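Local coordinates for protein putative chitobiase (Bacteroides thetaiotaomicron, PDB 3HNM) that is of unknown function but, as an F5/8 type C module of a putative chitobiase, probably binds carbohydrate, at residues 82-87 and 155-160; 39-44 and 51-56; 94-99 and 144-149. All coordinates share one frame; numbering follows the deposited sequence.

Contact 1: residues 82-87 and 155-160; sequences FANPVA and VSLGEV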
# COMPACT_ATOMS: atom_id res chain seq x y z
N PHE A 82 4.86 4.18 -0.55
CA PHE A 82 3.45 4.54 -0.52
C PHE A 82 3.33 6.03 -0.25
O PHE A 82 4.33 6.72 -0.07
CB PHE A 82 2.73 3.73 0.57
CG PHE A 82 3.37 3.83 1.94
CD1 PHE A 82 3.08 4.90 2.78
CD2 PHE A 82 4.27 2.85 2.37
CE1 PHE A 82 3.68 4.99 4.04
CE2 PHE A 82 4.87 2.94 3.63
CZ PHE A 82 4.58 4.01 4.46
N ALA A 83 2.10 6.53 -0.25
CA ALA A 83 1.87 7.95 0.01
C ALA A 83 0.59 8.20 0.81
O ALA A 83 -0.52 7.95 0.34
CB ALA A 83 1.82 8.71 -1.31
N ASN A 84 0.75 8.70 2.03
CA ASN A 84 -0.39 9.00 2.87
C ASN A 84 -1.45 9.79 2.08
O ASN A 84 -1.16 10.36 1.02
CB ASN A 84 0.05 9.78 4.10
CG ASN A 84 0.57 8.87 5.20
OD1 ASN A 84 1.61 9.13 5.82
ND2 ASN A 84 -0.17 7.79 5.45
N PRO A 85 -2.70 9.79 2.57
CA PRO A 85 -3.79 10.50 1.91
C PRO A 85 -3.50 11.98 1.77
O PRO A 85 -2.79 12.56 2.58
CB PRO A 85 -4.98 10.23 2.81
CG PRO A 85 -4.69 8.86 3.29
CD PRO A 85 -3.23 8.96 3.67
N VAL A 86 -4.08 12.57 0.73
CA VAL A 86 -3.91 13.99 0.45
C VAL A 86 -5.20 14.56 -0.13
O VAL A 86 -5.83 13.94 -1.00
CB VAL A 86 -2.80 14.20 -0.57
CG1 VAL A 86 -3.20 13.60 -1.92
CG2 VAL A 86 -2.51 15.68 -0.70
N ALA A 87 -5.58 15.75 0.34
CA ALA A 87 -6.80 16.44 -0.11
C ALA A 87 -7.06 16.26 -1.62
O ALA A 87 -6.12 16.25 -2.42
CB ALA A 87 -6.71 17.91 0.24
N VAL A 155 -6.76 4.73 10.66
CA VAL A 155 -5.73 4.74 9.64
C VAL A 155 -6.28 4.71 8.22
O VAL A 155 -7.21 3.95 7.91
CB VAL A 155 -4.66 3.59 9.90
CG1 VAL A 155 -5.31 2.42 10.61
CG2 VAL A 155 -4.02 3.12 8.60
N SER A 156 -5.76 5.61 7.39
CA SER A 156 -6.15 5.69 5.99
C SER A 156 -4.88 5.79 5.15
O SER A 156 -3.89 6.39 5.59
CB SER A 156 -7.08 6.88 5.73
OG SER A 156 -6.48 8.10 6.08
N LEU A 157 -4.91 5.19 3.97
CA LEU A 157 -3.77 5.17 3.06
C LEU A 157 -4.06 5.84 1.73
O LEU A 157 -5.12 5.63 1.14
CB LEU A 157 -3.35 3.73 2.79
CG LEU A 157 -1.95 3.61 2.22
CD1 LEU A 157 -0.95 4.15 3.25
CD2 LEU A 157 -1.64 2.17 1.87
N GLY A 158 -3.11 6.63 1.24
CA GLY A 158 -3.30 7.30 -0.03
C GLY A 158 -3.05 6.38 -1.22
O GLY A 158 -3.96 6.13 -2.02
N GLU A 159 -1.83 5.87 -1.34
CA GLU A 159 -1.48 4.99 -2.45
C GLU A 159 -0.11 4.30 -2.32
O GLU A 159 0.76 4.75 -1.57
CB GLU A 159 -1.53 5.79 -3.73
CG GLU A 159 -1.43 4.95 -4.94
CD GLU A 159 -2.05 5.62 -6.11
OE1 GLU A 159 -1.59 6.75 -6.42
OE2 GLU A 159 -2.99 5.04 -6.72
N VAL A 160 0.06 3.21 -3.08
CA VAL A 160 1.30 2.41 -3.07
C VAL A 160 1.99 2.34 -4.45
O VAL A 160 1.38 1.94 -5.44
CB VAL A 160 0.99 0.97 -2.58
CG1 VAL A 160 -0.23 0.44 -3.30
CG2 VAL A 160 2.17 0.05 -2.84

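Contact 2: residues 39-44 and 51-56; sequences WGVESL and TQWLCR. With MG (magnesium ion), chain E.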
# COMPACT_ATOMS: atom_id res chain seq x y z
N TRP A 39 -13.72 4.30 -0.78
CA TRP A 39 -12.72 4.22 0.26
C TRP A 39 -12.18 2.81 0.33
O TRP A 39 -11.43 2.46 1.24
CB TRP A 39 -13.31 4.61 1.62
CG TRP A 39 -13.64 6.08 1.78
CD1 TRP A 39 -13.08 7.13 1.10
CD2 TRP A 39 -14.57 6.65 2.71
NE1 TRP A 39 -13.62 8.32 1.54
CE2 TRP A 39 -14.54 8.06 2.52
CE3 TRP A 39 -15.44 6.12 3.67
CZ2 TRP A 39 -15.34 8.93 3.27
CZ3 TRP A 39 -16.24 7.00 4.41
CH2 TRP A 39 -16.18 8.38 4.20
N GLY A 40 -12.55 2.01 -0.66
CA GLY A 40 -12.11 0.62 -0.69
C GLY A 40 -10.65 0.43 -1.03
O GLY A 40 -9.93 1.38 -1.36
N VAL A 41 -10.22 -0.83 -0.94
CA VAL A 41 -8.85 -1.21 -1.25
C VAL A 41 -8.44 -0.79 -2.66
O VAL A 41 -7.35 -0.27 -2.84
CB VAL A 41 -8.62 -2.75 -1.06
CG1 VAL A 41 -8.67 -3.11 0.40
CG2 VAL A 41 -9.65 -3.54 -1.83
N GLU A 42 -9.31 -1.01 -3.64
CA GLU A 42 -8.99 -0.64 -5.03
C GLU A 42 -8.63 0.83 -5.15
O GLU A 42 -8.02 1.25 -6.12
CB GLU A 42 -10.17 -0.94 -5.96
CG GLU A 42 -11.48 -0.33 -5.51
CD GLU A 42 -12.16 -1.13 -4.40
OE1 GLU A 42 -13.03 -0.55 -3.69
OE2 GLU A 42 -11.83 -2.33 -4.24
N SER A 43 -9.01 1.61 -4.14
CA SER A 43 -8.76 3.03 -4.14
C SER A 43 -7.33 3.30 -3.77
O SER A 43 -6.96 4.43 -3.45
CB SER A 43 -9.69 3.70 -3.14
OG SER A 43 -9.54 5.10 -3.19
N LEU A 44 -6.51 2.27 -3.82
CA LEU A 44 -5.11 2.40 -3.40
C LEU A 44 -4.13 2.38 -4.56
O LEU A 44 -2.99 2.85 -4.42
CB LEU A 44 -4.79 1.27 -2.42
CG LEU A 44 -3.99 1.60 -1.19
CD1 LEU A 44 -4.42 2.94 -0.61
CD2 LEU A 44 -4.17 0.48 -0.19
N THR A 51 -7.47 9.98 -4.02
CA THR A 51 -8.45 9.01 -3.56
C THR A 51 -7.73 8.25 -2.46
O THR A 51 -6.51 8.06 -2.53
CB THR A 51 -8.78 8.00 -4.64
OG1 THR A 51 -7.59 7.30 -5.00
CG2 THR A 51 -9.34 8.70 -5.86
N GLN A 52 -8.47 7.79 -1.45
CA GLN A 52 -7.85 7.08 -0.32
C GLN A 52 -8.46 5.72 -0.03
O GLN A 52 -9.34 5.25 -0.73
CB GLN A 52 -7.96 7.93 0.95
CG GLN A 52 -9.35 7.88 1.54
CD GLN A 52 -9.54 8.84 2.67
OE1 GLN A 52 -10.55 8.80 3.37
NE2 GLN A 52 -8.58 9.72 2.87
N TRP A 53 -7.94 5.10 1.03
CA TRP A 53 -8.41 3.80 1.52
C TRP A 53 -8.66 4.01 3.02
O TRP A 53 -7.86 4.65 3.70
CB TRP A 53 -7.34 2.72 1.35
CG TRP A 53 -7.54 1.55 2.28
CD1 TRP A 53 -8.37 0.46 2.09
CD2 TRP A 53 -6.96 1.38 3.57
NE1 TRP A 53 -8.33 -0.36 3.18
CE2 TRP A 53 -7.48 0.18 4.11
CE3 TRP A 53 -6.05 2.13 4.33
CZ2 TRP A 53 -7.11 -0.29 5.39
CZ3 TRP A 53 -5.69 1.67 5.60
CH2 TRP A 53 -6.22 0.47 6.12
N LEU A 54 -9.76 3.47 3.52
CA LEU A 54 -10.08 3.62 4.93
C LEU A 54 -10.20 2.26 5.60
O LEU A 54 -10.76 1.32 5.05
CB LEU A 54 -11.38 4.41 5.09
CG LEU A 54 -11.54 5.10 6.43
CD1 LEU A 54 -10.40 6.12 6.59
CD2 LEU A 54 -12.90 5.80 6.52
N CYS A 55 -9.62 2.15 6.80
CA CYS A 55 -9.66 0.91 7.57
C CYS A 55 -11.10 0.68 8.04
O CYS A 55 -11.97 1.49 7.76
CB CYS A 55 -8.77 1.06 8.79
SG CYS A 55 -9.26 2.46 9.78
N ARG A 56 -11.35 -0.42 8.75
CA ARG A 56 -12.70 -0.68 9.25
C ARG A 56 -12.95 0.40 10.29
O ARG A 56 -12.14 0.61 11.19
CB ARG A 56 -12.78 -2.05 9.90
CG ARG A 56 -14.04 -2.77 9.53
CD ARG A 56 -14.35 -3.87 10.50
NE ARG A 56 -15.74 -4.28 10.36
CZ ARG A 56 -16.39 -5.00 11.26
NH1 ARG A 56 -15.78 -5.39 12.37
NH2 ARG A 56 -17.66 -5.32 11.05
MG MG E . -5.19 6.13 -4.31

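Contact 3: residues 94-99 and 144-149; sequences AGTSKA and TDTYPT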
# COMPACT_ATOMS: atom_id res chain seq x y z
N ALA A 94 -6.00 10.65 9.10
CA ALA A 94 -6.01 9.22 9.36
C ALA A 94 -4.75 8.48 8.90
O ALA A 94 -4.48 7.38 9.38
CB ALA A 94 -7.24 8.59 8.73
N GLY A 95 -3.99 9.08 7.98
CA GLY A 95 -2.77 8.45 7.50
C GLY A 95 -1.78 8.42 8.64
O GLY A 95 -1.03 9.36 8.86
N THR A 96 -1.77 7.31 9.38
CA THR A 96 -0.90 7.20 10.53
C THR A 96 0.06 6.03 10.49
O THR A 96 0.58 5.61 11.53
CB THR A 96 -1.76 7.14 11.82
OG1 THR A 96 -2.81 6.19 11.64
CG2 THR A 96 -2.37 8.51 12.11
N SER A 97 0.32 5.51 9.29
CA SER A 97 1.24 4.39 9.14
C SER A 97 2.57 4.77 9.79
O SER A 97 3.15 5.81 9.46
CB SER A 97 1.45 4.08 7.66
OG SER A 97 0.20 3.90 7.00
N LYS A 98 3.05 3.93 10.70
CA LYS A 98 4.28 4.19 11.43
C LYS A 98 5.40 3.17 11.22
O LYS A 98 6.57 3.53 11.17
CB LYS A 98 3.97 4.30 12.92
CG LYS A 98 5.17 4.49 13.79
CD LYS A 98 4.76 5.12 15.09
CE LYS A 98 5.79 4.88 16.17
NZ LYS A 98 5.75 3.44 16.58
N ALA A 99 5.05 1.90 11.11
CA ALA A 99 6.05 0.87 10.91
C ALA A 99 5.40 -0.29 10.18
O ALA A 99 4.18 -0.44 10.19
CB ALA A 99 6.63 0.40 12.24
N THR A 144 2.17 -2.50 10.54
CA THR A 144 2.29 -3.16 11.83
C THR A 144 2.10 -2.21 12.99
O THR A 144 1.61 -2.61 14.04
CB THR A 144 3.63 -3.86 11.99
OG1 THR A 144 4.69 -2.94 11.68
CG2 THR A 144 3.69 -5.05 11.08
N ASP A 145 2.48 -0.95 12.83
CA ASP A 145 2.24 -0.02 13.91
C ASP A 145 1.69 1.26 13.34
O ASP A 145 2.04 1.66 12.24
CB ASP A 145 3.48 0.25 14.75
CG ASP A 145 3.12 0.72 16.14
OD1 ASP A 145 2.17 0.12 16.71
OD2 ASP A 145 3.76 1.65 16.68
N THR A 146 0.81 1.90 14.10
CA THR A 146 0.14 3.12 13.67
C THR A 146 0.31 4.25 14.69
O THR A 146 0.37 4.02 15.89
CB THR A 146 -1.39 2.80 13.45
OG1 THR A 146 -1.59 2.34 12.11
CG2 THR A 146 -2.27 4.00 13.71
N TYR A 147 0.43 5.49 14.20
CA TYR A 147 0.54 6.63 15.10
C TYR A 147 -0.85 6.85 15.66
O TYR A 147 -1.82 6.85 14.91
CB TYR A 147 0.97 7.89 14.35
CG TYR A 147 2.45 7.98 14.11
CD1 TYR A 147 3.31 8.37 15.14
CD2 TYR A 147 2.99 7.66 12.88
CE1 TYR A 147 4.68 8.42 14.93
CE2 TYR A 147 4.35 7.70 12.66
CZ TYR A 147 5.20 8.08 13.68
OH TYR A 147 6.55 8.11 13.46
N PRO A 148 -0.96 7.03 16.98
CA PRO A 148 -2.24 7.25 17.66
C PRO A 148 -2.91 8.52 17.17
O PRO A 148 -2.23 9.42 16.68
CB PRO A 148 -1.83 7.35 19.11
CG PRO A 148 -0.51 8.05 19.00
CD PRO A 148 0.16 7.28 17.89
N THR A 149 -4.23 8.59 17.29
CA THR A 149 -5.01 9.75 16.86
C THR A 149 -5.88 10.31 17.99
O THR A 149 -5.94 9.75 19.08
CB THR A 149 -5.93 9.39 15.71
OG1 THR A 149 -5.20 8.69 14.70
CG2 THR A 149 -6.52 10.62 15.12

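Contact 1: residues 82-87 and 155-160
The Phe82 ring meets Leu157 obliquely, ring atom CD1 lying 4.1 Å from methyl CD1 of Leu157, and the two side chains cross at nearly a right angle. Phe82 holds CG between its backbone N and carbonyl carbon (chi1 53°), which carries the ring off the strand into an aromatic cluster: Trp117 meets it edge-to-face, and Phe141 at planes about 50° apart. The Asn84 amide hangs beside Ser156 without bonding to it; its OD1 accepts the backbone N-H of Glu124. The Pro85 ring turns its CG and CD atoms to segment 155-160, with CD 3.3 Å from Ser156 O and CG 3.4 Å from Ser156 OG, a hydroxyl that is hydrogen-bonded to His91 O.

Between these side chains the backbones run antiparallel. Phe82 faces Val160 as a non-hydrogen-bonded pair, and Ala83 faces Glu159 as a hydrogen-bonded one, although the positions of the two accepting oxygens are less sure. Gly158 also faces Ala83, which makes a classic beta bulge. Within the bulge, the carbonyl O of Gly158 binds the magnesium ion at 2.6 Å. The Glu159 carboxylate turns away from 82-87 and ends near the same ion and near Asp46; the cation may ease the closeness of these two acidic groups.

Strand 74-83 thus ends against the bulged start of strand 156-166, in the middle of the four-stranded antiparallel sheet. Strand 53-54 lies beyond 156-166 and strand 127-136 beyond 74-83, while Phe69 of strand 65-71 and Phe141 of strand 138-146 pack from the other sheet.

Contact 2: residues 39-44 and 51-56
Trp39 and Leu54 lie side by side and point the same way, packing a loop with a short 3-10 turn (41-44) onto edge strand 53-54 at the magnesium site of the F5/8 type C fold. Methyl CD2 of Leu54 sits over one face of the Trp39 indole, displaced toward the rim and 3.8 Å from CE3. The Gln52 chain runs alongside the same indole at its pyrrole end, where Gln52 CG comes within 3.8 Å of Trp39 CD1; His91 meets this indole edge-to-face.

Trp53 is turned to the other side of the strand, with CG anti to its backbone N (chi1 159°), and its indole reaches into the interior. There its edge is met in plane by the backbone at Gly40 and Val41. Methyl CG1 of Val41 approaches NE1 of Trp53 to 3.9 Å, and methyl CD1 of Leu44 lies 3.5 Å from Trp53 CB. Phe67 adds an edge-to-face ring, and Leu157 of strand 156-166 also packs against Trp53.

A backbone hydrogen bond from Leu54 N to Trp39 O (3.0 Å, 159° at the hydrogen) ties loop to strand. The Ser43 hydroxyl points at Gln52 O, but that spacing is modelled too short to be relied on.

Around the ion, Asp46, Asn48 and Gly158 join the two residues supplied here. Asp46 also hydrogen-bonds Thr51 OG1 and so helps to orient it. The magnesium ion takes Ser43 O at 2.6 Å and Thr51 OG1 at 2.8 Å.

Contact 3: residues 94-99 and 144-149
Lys98 and Asp145 form a salt bridge, NZ to OD2 at 2.7 Å, in which the carboxylate uses the anti lone pair of OD2, on the side away from its other oxygen. The two side chains run side by side, and a bend at the last torsion of Lys98 (chi4 -71°) brings the ammonium back to Asp145.

Two carbonyl oxygens each gather more than one backbone bond. Asp145 O accepts from both Lys98 N and Ala99 N, the two donors reaching it from the same face of its carbonyl plane. Ala99 O in turn receives Thr144 N and Asp145 N, again from one face, and the Thr144 hydroxyl adds a weak bond. Further along, Tyr147 N gives a nearly straight bond to Thr96 O (2.7 Å, 170° at the hydrogen).

Outside this ladder the Lys98 chain crosses Tyr147 at about a right angle. Its CD stands over the ring centre, 3.3 Å from the centroid, as a CH-pi contact, whereas the more distant ammonium can add at most a weak cation-pi attraction. Carbonyls of Thr96 and Ser97 lie at the edge of the same ring, and the phenol oxygen is anchored to Ser119 O. Thr96 fits its CB against the Tyr147 backbone and its CG2 beside Thr149 OG1 (3.8 Å); its hydroxyl is hydrogen-bonded to Arg154 O.

Two classic beta bulges follow each other here: Lys98 and Ala99 opposite Asp145, then Thr144 and Asp145 opposite Ala99. They mark the corner where strand 97-98 gives way to strand 100-105 beside strand 138-146, within the antiparallel beta-sandwich of the F5/8 type C fold.

Contacts 1 and 2 are buried and share one sheet, because strands 156-166 and 53-54 are neighbours in it; Leu157 O probably accepts Trp53 N between them. Both also contribute to the magnesium site, Gly158 from contact 1 and Ser43 with Thr51 from contact 2. Contact 3 is only partly buried. It belongs to the end of strand 138-146 in the other sheet and touches contact 1 through Ser156 N and Ala94 O. Its chemistry differs accordingly: an ion pair, a lysine laid over a tyrosine and many backbone bonds, against aromatic and aliphatic packing with metal-bound oxygens in the other two. Bulges occur in contacts 1 and 3.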